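Local coordinates for hypothetical protein ydiI (Escherichia coli, PDB 1VH5) that hydrolyses 1,4-dihydroxy-2-naphthoyl-CoA to 1,4-dihydroxy-2-naphthoate and free CoA in menaquinone biosynthesis, and also accepts a wide range of other acyl-CoA thioesters, at residues Gly53-Gly58 with Arg93-Gly98; Glu39-Val44 with Arg99-Cys104; Leu26-Glu31 with Val61-Ser66. All coordinates share one frame; numbering follows the deposited sequence.

Contact 1. Residues Gly53-Gly58 with Arg93-Gly98; sequences GLLHGG and RSAREG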
loop_
_atom_site.group_PDB
_atom_site.type_symbol
_atom_site.label_atom_id
_atom_site.label_comp_id
_atom_site.label_asym_id
_atom_site.label_seq_id
_atom_site.Cartn_x
_atom_site.Cartn_y
_atom_site.Cartn_z
ATOM N N GLY A 53 6.927 15.332 -0.482
ATOM C CA GLY A 53 8.287 14.924 -0.799
ATOM C C GLY A 53 8.846 13.768 0.019
ATOM O O GLY A 53 10.015 13.461 -0.085
ATOM N N LEU A 54 8.011 13.150 0.845
ATOM C CA LEU A 54 8.430 11.982 1.599
ATOM C C LEU A 54 7.881 10.716 0.964
ATOM O O LEU A 54 6.884 10.754 0.251
ATOM C CB LEU A 54 7.937 12.041 3.034
ATOM C CG LEU A 54 8.242 13.315 3.829
ATOM C CD1 LEU A 54 7.681 13.282 5.249
ATOM C CD2 LEU A 54 9.726 13.552 3.887
ATOM N N LEU A 55 8.513 9.583 1.261
ATOM C CA LEU A 55 7.983 8.309 0.815
ATOM C C LEU A 55 6.544 8.127 1.244
ATOM O O LEU A 55 6.216 8.319 2.429
ATOM C CB LEU A 55 8.828 7.194 1.425
ATOM C CG LEU A 55 8.410 5.763 1.074
ATOM C CD1 LEU A 55 8.457 5.427 -0.398
ATOM C CD2 LEU A 55 9.335 4.855 1.958
ATOM N N HIS A 56 5.695 7.751 0.302
ATOM C CA HIS A 56 4.280 7.540 0.556
ATOM C C HIS A 56 4.143 6.258 1.384
ATOM O O HIS A 56 4.693 5.221 1.025
ATOM C CB HIS A 56 3.594 7.371 -0.792
ATOM C CG HIS A 56 2.101 7.534 -0.744
ATOM N ND1 HIS A 56 1.263 6.652 -0.085
ATOM C CD2 HIS A 56 1.295 8.399 -1.409
ATOM C CE1 HIS A 56 0.004 7.021 -0.284
ATOM N NE2 HIS A 56 -0.004 8.087 -1.076
ATOM N N GLY A 57 3.337 6.288 2.446
ATOM C CA GLY A 57 3.105 5.104 3.286
ATOM C C GLY A 57 2.541 3.949 2.466
ATOM O O GLY A 57 2.857 2.769 2.715
ATOM N N GLY A 58 1.709 4.271 1.462
ATOM C CA GLY A 58 1.236 3.231 0.569
ATOM C C GLY A 58 2.310 2.565 -0.267
ATOM O O GLY A 58 2.195 1.369 -0.578
ATOM N N ARG A 93 9.197 5.933 10.633
ATOM C CA ARG A 93 10.122 6.990 10.255
ATOM C C ARG A 93 9.931 7.306 8.781
ATOM O O ARG A 93 9.712 6.403 7.965
ATOM C CB ARG A 93 11.558 6.531 10.522
ATOM C CG ARG A 93 12.667 7.525 10.062
ATOM C CD ARG A 93 14.087 6.991 10.248
ATOM N NE ARG A 93 14.497 6.920 11.648
ATOM C CZ ARG A 93 15.042 7.935 12.322
ATOM N NH1 ARG A 93 15.383 7.770 13.591
ATOM N NH2 ARG A 93 15.226 9.108 11.733
ATOM N N SER A 94 10.000 8.584 8.436
ATOM C CA SER A 94 9.904 8.995 7.039
ATOM C C SER A 94 11.190 8.741 6.293
ATOM O O SER A 94 12.250 8.526 6.896
ATOM C CB SER A 94 9.520 10.468 6.967
ATOM O OG SER A 94 10.577 11.266 7.485
ATOM N N ALA A 95 11.095 8.700 4.970
ATOM C CA ALA A 95 12.282 8.611 4.114
ATOM C C ALA A 95 12.101 9.631 2.986
ATOM O O ALA A 95 10.976 9.928 2.603
ATOM C CB ALA A 95 12.446 7.218 3.561
ATOM N N ARG A 96 13.195 10.168 2.454
ATOM C CA ARG A 96 13.064 11.254 1.496
ATOM C C ARG A 96 13.938 11.111 0.270
ATOM O O ARG A 96 13.777 11.866 -0.680
ATOM C CB ARG A 96 13.337 12.601 2.175
ATOM C CG ARG A 96 14.835 12.891 2.440
ATOM C CD ARG A 96 15.470 13.712 1.324
ATOM N NE ARG A 96 16.532 14.627 1.746
ATOM C CZ ARG A 96 17.251 15.353 0.894
ATOM N NH1 ARG A 96 18.205 16.163 1.340
ATOM N NH2 ARG A 96 17.013 15.271 -0.415
ATOM N N GLU A 97 14.848 10.134 0.297
ATOM C CA GLU A 97 15.797 9.974 -0.810
ATOM C C GLU A 97 16.420 8.595 -0.805
ATOM O O GLU A 97 16.173 7.782 0.097
ATOM C CB GLU A 97 16.863 11.056 -0.764
ATOM C CG GLU A 97 17.804 10.881 0.406
ATOM C CD GLU A 97 18.538 12.142 0.812
ATOM O OE1 GLU A 97 19.026 12.878 -0.078
ATOM O OE2 GLU A 97 18.640 12.389 2.032
ATOM N N GLY A 98 17.192 8.312 -1.847
ATOM C CA GLY A 98 17.802 7.016 -2.020
ATOM C C GLY A 98 16.799 5.912 -2.260
ATOM O O GLY A 98 15.770 6.128 -2.886
HETATM O O HOH W 1 7.989 8.756 4.467
#

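Contact 2. Residues Glu39-Val44 with Arg99-Cys104; sequences EATMPV and RVRGVC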
loop_
_atom_site.group_PDB
_atom_site.type_symbol
_atom_site.label_atom_id
_atom_site.label_comp_id
_atom_site.label_asym_id
_atom_site.label_seq_id
_atom_site.Cartn_x
_atom_site.Cartn_y
_atom_site.Cartn_z
ATOM N N GLU A 39 14.907 -10.082 0.135
ATOM C CA GLU A 39 15.046 -8.623 0.198
ATOM C C GLU A 39 14.845 -7.993 -1.167
ATOM O O GLU A 39 15.270 -8.526 -2.205
ATOM C CB GLU A 39 16.431 -8.176 0.694
ATOM C CG GLU A 39 16.878 -8.843 1.974
ATOM C CD GLU A 39 18.265 -8.421 2.432
ATOM O OE1 GLU A 39 18.929 -7.615 1.729
ATOM O OE2 GLU A 39 18.680 -8.898 3.518
ATOM N N ALA A 40 14.178 -6.832 -1.154
ATOM C CA ALA A 40 14.034 -6.022 -2.352
ATOM C C ALA A 40 14.151 -4.549 -1.996
ATOM O O ALA A 40 13.821 -4.145 -0.869
ATOM C CB ALA A 40 12.745 -6.296 -3.024
ATOM N N THR A 41 14.593 -3.734 -2.956
ATOM C CA THR A 41 14.638 -2.288 -2.738
ATOM C C THR A 41 13.684 -1.534 -3.662
ATOM O O THR A 41 13.191 -2.050 -4.627
ATOM C CB THR A 41 16.054 -1.723 -2.927
ATOM O OG1 THR A 41 16.461 -1.944 -4.290
ATOM C CG2 THR A 41 17.061 -2.412 -2.012
ATOM N N MET A 42 13.444 -0.272 -3.314
ATOM C CA MET A 42 12.526 0.611 -4.039
ATOM C C MET A 42 12.999 2.039 -3.875
ATOM O O MET A 42 13.387 2.439 -2.781
ATOM C CB MET A 42 11.106 0.476 -3.480
ATOM C CG MET A 42 10.005 1.343 -4.130
ATOM S SD MET A 42 8.404 1.127 -3.361
ATOM C CE MET A 42 8.727 1.853 -1.862
ATOM N N PRO A 43 12.979 2.822 -4.964
ATOM C CA PRO A 43 13.443 4.205 -4.842
ATOM C C PRO A 43 12.403 5.052 -4.122
ATOM O O PRO A 43 11.191 4.747 -4.165
ATOM C CB PRO A 43 13.542 4.664 -6.311
ATOM C CG PRO A 43 12.475 3.885 -7.014
ATOM C CD PRO A 43 12.507 2.526 -6.324
ATOM N N VAL A 44 12.895 6.084 -3.452
ATOM C CA VAL A 44 12.078 7.168 -2.919
ATOM C C VAL A 44 12.177 8.243 -4.004
ATOM O O VAL A 44 13.172 8.949 -4.112
ATOM C CB VAL A 44 12.570 7.680 -1.538
ATOM C CG1 VAL A 44 11.626 8.756 -1.005
ATOM C CG2 VAL A 44 12.725 6.537 -0.522
ATOM N N ARG A 99 17.141 4.716 -1.796
ATOM C CA ARG A 99 16.283 3.549 -1.945
ATOM C C ARG A 99 16.029 3.015 -0.573
ATOM O O ARG A 99 16.914 3.058 0.271
ATOM C CB ARG A 99 16.928 2.463 -2.806
ATOM C CG ARG A 99 17.229 2.912 -4.245
ATOM C CD ARG A 99 17.871 1.826 -5.085
ATOM N NE ARG A 99 16.966 0.706 -5.368
ATOM C CZ ARG A 99 16.085 0.695 -6.346
ATOM N NH1 ARG A 99 15.321 -0.362 -6.538
ATOM N NH2 ARG A 99 15.966 1.745 -7.165
ATOM N N VAL A 100 14.827 2.505 -0.357
ATOM C CA VAL A 100 14.556 1.768 0.881
ATOM C C VAL A 100 14.605 0.287 0.607
ATOM O O VAL A 100 14.478 -0.132 -0.532
ATOM C CB VAL A 100 13.165 2.153 1.511
ATOM C CG1 VAL A 100 13.216 3.586 2.010
ATOM C CG2 VAL A 100 12.001 1.891 0.555
ATOM N N ARG A 101 14.857 -0.479 1.665
ATOM C CA ARG A 101 15.017 -1.928 1.529
ATOM C C ARG A 101 14.021 -2.680 2.406
ATOM O O ARG A 101 13.994 -2.463 3.618
ATOM C CB ARG A 101 16.435 -2.334 1.898
ATOM C CG ARG A 101 16.721 -3.858 1.747
ATOM C CD ARG A 101 18.130 -4.245 2.238
ATOM N NE ARG A 101 19.126 -3.599 1.404
ATOM C CZ ARG A 101 19.699 -4.170 0.362
ATOM N NH1 ARG A 101 20.548 -3.464 -0.381
ATOM N NH2 ARG A 101 19.413 -5.426 0.046
ATOM N N GLY A 102 13.231 -3.551 1.796
ATOM C CA GLY A 102 12.384 -4.447 2.571
ATOM C C GLY A 102 13.057 -5.785 2.794
ATOM O O GLY A 102 13.631 -6.368 1.856
ATOM N N VAL A 103 12.951 -6.251 4.028
ATOM C CA VAL A 103 13.546 -7.512 4.451
ATOM C C VAL A 103 12.380 -8.365 4.957
ATOM O O VAL A 103 11.731 -7.989 5.930
ATOM C CB VAL A 103 14.587 -7.326 5.620
ATOM C CG1 VAL A 103 15.180 -8.649 6.008
ATOM C CG2 VAL A 103 15.710 -6.326 5.234
ATOM N N CYS A 104 12.112 -9.478 4.281
ATOM C CA CYS A 104 10.919 -10.280 4.560
ATOM C C CYS A 104 11.366 -11.615 5.158
ATOM O O CYS A 104 12.247 -12.285 4.586
ATOM C CB CYS A 104 10.201 -10.509 3.220
ATOM S SG CYS A 104 8.759 -11.591 3.272
#

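Contact 3. Residues Leu26-Glu31 with Val61-Ser66; sequences LDIRFE and VVLAES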
loop_
_atom_site.group_PDB
_atom_site.type_symbol
_atom_site.label_atom_id
_atom_site.label_comp_id
_atom_site.label_asym_id
_atom_site.label_seq_id
_atom_site.Cartn_x
_atom_site.Cartn_y
_atom_site.Cartn_z
ATOM N N LEU A 26 7.318 0.899 -10.439
ATOM C CA LEU A 26 7.935 1.569 -9.308
ATOM C C LEU A 26 9.429 1.274 -9.129
ATOM O O LEU A 26 10.044 1.747 -8.156
ATOM C CB LEU A 26 7.184 1.242 -8.003
ATOM C CG LEU A 26 5.715 1.632 -7.940
ATOM C CD1 LEU A 26 5.177 1.277 -6.530
ATOM C CD2 LEU A 26 5.518 3.128 -8.185
ATOM N N ASP A 27 9.994 0.454 -10.025
ATOM C CA ASP A 27 11.411 0.053 -9.930
ATOM C C ASP A 27 11.726 -0.676 -8.640
ATOM O O ASP A 27 12.778 -0.474 -8.052
ATOM C CB ASP A 27 12.342 1.279 -10.089
ATOM C CG ASP A 27 13.807 0.912 -10.305
ATOM O OD1 ASP A 27 14.669 1.658 -9.770
ATOM O OD2 ASP A 27 14.159 -0.081 -10.983
ATOM N N ILE A 28 10.792 -1.510 -8.204
ATOM C CA ILE A 28 11.112 -2.434 -7.130
ATOM C C ILE A 28 12.060 -3.512 -7.688
ATOM O O ILE A 28 11.761 -4.112 -8.740
ATOM C CB ILE A 28 9.799 -3.006 -6.550
ATOM C CG1 ILE A 28 9.068 -1.889 -5.787
ATOM C CG2 ILE A 28 10.082 -4.162 -5.596
ATOM C CD1 ILE A 28 7.573 -2.204 -5.449
ATOM N N ARG A 29 13.173 -3.750 -6.985
ATOM C CA ARG A 29 14.206 -4.670 -7.452
ATOM C C ARG A 29 14.481 -5.671 -6.335
ATOM O O ARG A 29 14.917 -5.294 -5.243
ATOM C CB ARG A 29 15.519 -3.916 -7.734
ATOM C CG ARG A 29 15.451 -2.671 -8.589
ATOM C CD ARG A 29 16.809 -2.240 -9.140
ATOM N NE ARG A 29 16.761 -0.935 -9.799
ATOM C CZ ARG A 29 17.625 0.061 -9.613
ATOM N NH1 ARG A 29 17.469 1.202 -10.280
ATOM N NH2 ARG A 29 18.631 -0.069 -8.758
ATOM N N PHE A 30 14.293 -6.955 -6.627
ATOM C CA PHE A 30 14.773 -7.995 -5.701
ATOM C C PHE A 30 16.309 -8.045 -5.697
ATOM O O PHE A 30 16.932 -8.022 -6.757
ATOM C CB PHE A 30 14.150 -9.362 -6.059
ATOM C CG PHE A 30 12.690 -9.406 -5.752
ATOM C CD1 PHE A 30 11.733 -8.937 -6.660
ATOM C CD2 PHE A 30 12.263 -9.840 -4.522
ATOM C CE1 PHE A 30 10.369 -8.922 -6.335
ATOM C CE2 PHE A 30 10.916 -9.798 -4.173
ATOM C CZ PHE A 30 9.973 -9.387 -5.081
ATOM N N GLU A 31 16.888 -8.075 -4.512
ATOM C CA GLU A 31 18.334 -7.951 -4.321
ATOM C C GLU A 31 18.971 -9.167 -3.689
ATOM O O GLU A 31 20.192 -9.363 -3.814
ATOM C CB GLU A 31 18.631 -6.800 -3.375
ATOM C CG GLU A 31 18.032 -5.469 -3.755
ATOM C CD GLU A 31 19.032 -4.536 -4.388
ATOM O OE1 GLU A 31 20.215 -4.908 -4.482
ATOM O OE2 GLU A 31 18.636 -3.430 -4.770
ATOM N N VAL A 61 3.865 -0.123 1.643
ATOM C CA VAL A 61 2.990 -1.309 1.654
ATOM C C VAL A 61 3.034 -2.026 0.309
ATOM O O VAL A 61 3.019 -3.257 0.254
ATOM C CB VAL A 61 1.558 -0.946 2.109
ATOM C CG1 VAL A 61 0.679 -2.210 2.082
ATOM C CG2 VAL A 61 1.584 -0.348 3.525
ATOM N N VAL A 62 3.108 -1.288 -0.796
ATOM C CA VAL A 62 3.353 -1.948 -2.076
ATOM C C VAL A 62 4.635 -2.799 -2.022
ATOM O O VAL A 62 4.649 -3.955 -2.447
ATOM C CB VAL A 62 3.462 -0.949 -3.246
ATOM C CG1 VAL A 62 3.844 -1.692 -4.535
ATOM C CG2 VAL A 62 2.122 -0.211 -3.468
ATOM N N LEU A 63 5.698 -2.230 -1.485
ATOM C CA LEU A 63 6.962 -2.958 -1.382
ATOM C C LEU A 63 6.768 -4.218 -0.513
ATOM O O LEU A 63 7.140 -5.354 -0.926
ATOM C CB LEU A 63 8.089 -2.048 -0.871
ATOM C CG LEU A 63 9.447 -2.749 -0.647
ATOM C CD1 LEU A 63 10.009 -3.315 -1.961
ATOM C CD2 LEU A 63 10.423 -1.759 -0.029
ATOM N N ALA A 64 6.153 -4.052 0.665
ATOM C CA ALA A 64 5.963 -5.176 1.586
ATOM C C ALA A 64 5.126 -6.262 0.933
ATOM O O ALA A 64 5.467 -7.459 1.032
ATOM C CB ALA A 64 5.301 -4.713 2.884
ATOM N N GLU A 65 4.009 -5.898 0.291
ATOM C CA GLU A 65 3.140 -6.910 -0.284
ATOM C C GLU A 65 3.817 -7.565 -1.483
ATOM O O GLU A 65 3.625 -8.761 -1.722
ATOM C CB GLU A 65 1.766 -6.319 -0.678
ATOM C CG GLU A 65 0.805 -7.402 -1.177
ATOM C CD GLU A 65 -0.647 -7.167 -0.856
ATOM O OE1 GLU A 65 -0.975 -6.347 0.043
ATOM O OE2 GLU A 65 -1.444 -7.820 -1.546
ATOM N N SER A 66 4.577 -6.799 -2.274
ATOM C CA SER A 66 5.262 -7.385 -3.447
ATOM C C SER A 66 6.262 -8.450 -3.024
ATOM O O SER A 66 6.385 -9.481 -3.682
ATOM C CB SER A 66 6.012 -6.290 -4.196
ATOM O OG SER A 66 5.114 -5.340 -4.769
#

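Contact 1. Residues Gly53-Gly58 with Arg93-Gly98
L55 N donates to A95 O at 2.8 Å with an N-H...O angle of 170°, and this nearly straight bond fixes two extended, irregular loop segments running in opposite directions, with L54 beside R96 and L55 beside A95. The return bond of the L55-A95 pair is replaced by a water, which donates to L55 O at 2.7 Å and accepts from A95 N at 3.1 Å, so the pair is closed by one direct and one bridged link. A95 O also receives a CA-H...O contact from L54 CA at 3.4 Å.

The forked end of L54 straddles the chain around A95: CD1 rests on S94 CB at 3.8 Å, while CD2 reaches R96 CB at 4.1 Å. With CG anti to the carbonyl carbon (chi1 -52°), the fork is carried to the S94-R96 side. L54 and R96 cross at roughly a right angle, and R96 meets L54 with its aliphatic base alone; its bent chain carries the guanidinium away to E97, where NE and OE2 form a salt bridge of charges only and OE1 lies over the guanidinium face. L55 CB approaches A95 CB at 4.2 Å, and both residues pack on V100 of the neighbouring strand.

Immediately afterwards H56 forms the N-cap of helix 57-74: its ND1 accepts from G58 N in the ring plane, while NE2 bonds to S66 of the second subunit. Here the loop entering the central helix of a hotdog-fold thioesterase is tied to the loop that carries the substrate-binding residues R93 and S94.

Contact 2. Residues Glu39-Val44 with Arg99-Cys104
R99 grips the hydroxyl of T41 side-on, with NE at 2.9 Å and NH1 at 3.0 Å from OG1, which lies practically in the guanidinium plane. E31 binds the same hydroxyl from outside the pair, giving OG1 three polar partners, and R99 NH2 has a salt bridge to D27. Two residues along, R101 NH2 makes a salt bridge to E39 OE1 at 2.8 Å; the N-H...O angle is 133° and the two planes stand 75° apart, so this is a single bent hydrogen bond and not a paired one.

T41 serves both arginines. Its chi1 of 63° turns OG1 to R99 and leaves CG2 over the centre of the R101 guanidinium, 3.9 Å above the plane. P43 runs alongside R99, with CD 3.6 Å from NH2.

Beneath these side chains the strands form a regular antiparallel ladder. A40 with G102 and M42 with V100 are hydrogen-bonded pairs, each closed by two N-H...O bonds. On the other face M42 CE meets V100 CG2 at 4.1 Å, and V44 crosses V100 at about a right angle, V44 CG2 being 3.9 Å from V100 CG1. M42 continues onto L63 of helix 57-74, and A40 onto I67.

The chemistry is therefore two-sided: charge and hydroxyl bonds knit most of the face of E39, T41, R99 and R101, where P43 and V103 add apolar surface, whereas the face of A40, M42 and V100 is apolar, as expected of a hotdog sheet wrapped round its central helix.

Contact 3. Residues Leu26-Glu31 with Val61-Ser66
I28 projects into a shallow hollow on helix 57-74 formed by V62, L63 and S66. Its two branches divide the work: CG2 presses on L63 CD1 at 3.7 Å, while CD1 lies 3.9 Å from V62 CG1 and 4.0 Å from S66 OG. The longer branch gets that far because CG1 is anti to the carbonyl carbon (chi1 -70°) and the chain then runs on extended (chi2 166°).

In return V62 acts as a bump. Its CG1 fits between I28 CD1 and L26 CD1, the latter 3.8 Å away, with L26 lying across V62 at about a right angle. Further along, F30 turns its ring edge to the helix, CZ being 3.9 Å from S66 O, which lies near the ring plane.

With an alanine in place of I28 both branches beyond CB are gone, and a gap would probably open between 26-31 and the helix, leaving L63 CD1, V62 CG1 and S66 OG without this neighbour.

The one polar side chain in the hollow is held by its own helix: S66 OG donates to V62 O at 2.7 Å, and S66 N reaches that oxygen from the opposite face of the carbonyl plane. H56 of the second subunit also bonds to this hydroxyl. On the same helix E65, the inferred nucleophile or proton acceptor, bonds H91 of the second subunit, consistent with an active site at the subunit interface. The apolar seat described here packs the central helix of that hotdog fold.

Overall arrangement
All six touching residues of contact 3 are buried, contact 2 is partly buried and contact 1 superficial, and their chemistry follows that order: apolar side chains without a cross-segment hydrogen bond, then a ladder with one largely polar and one apolar face, then a single backbone bond and a bridging water. Contacts 1 and 3 share helix 57-74, one at its start and the other farther along, and both reach the second subunit; contact 2 touches no other chain of the two-chain assembly. Contacts 2 and 3 meet through neighbouring strands 29-33 and 38-43, with T41 bonded to E31 and to the backbone of R29. V44 joins contacts 1 and 2, its N lying 2.9 Å from G98 O.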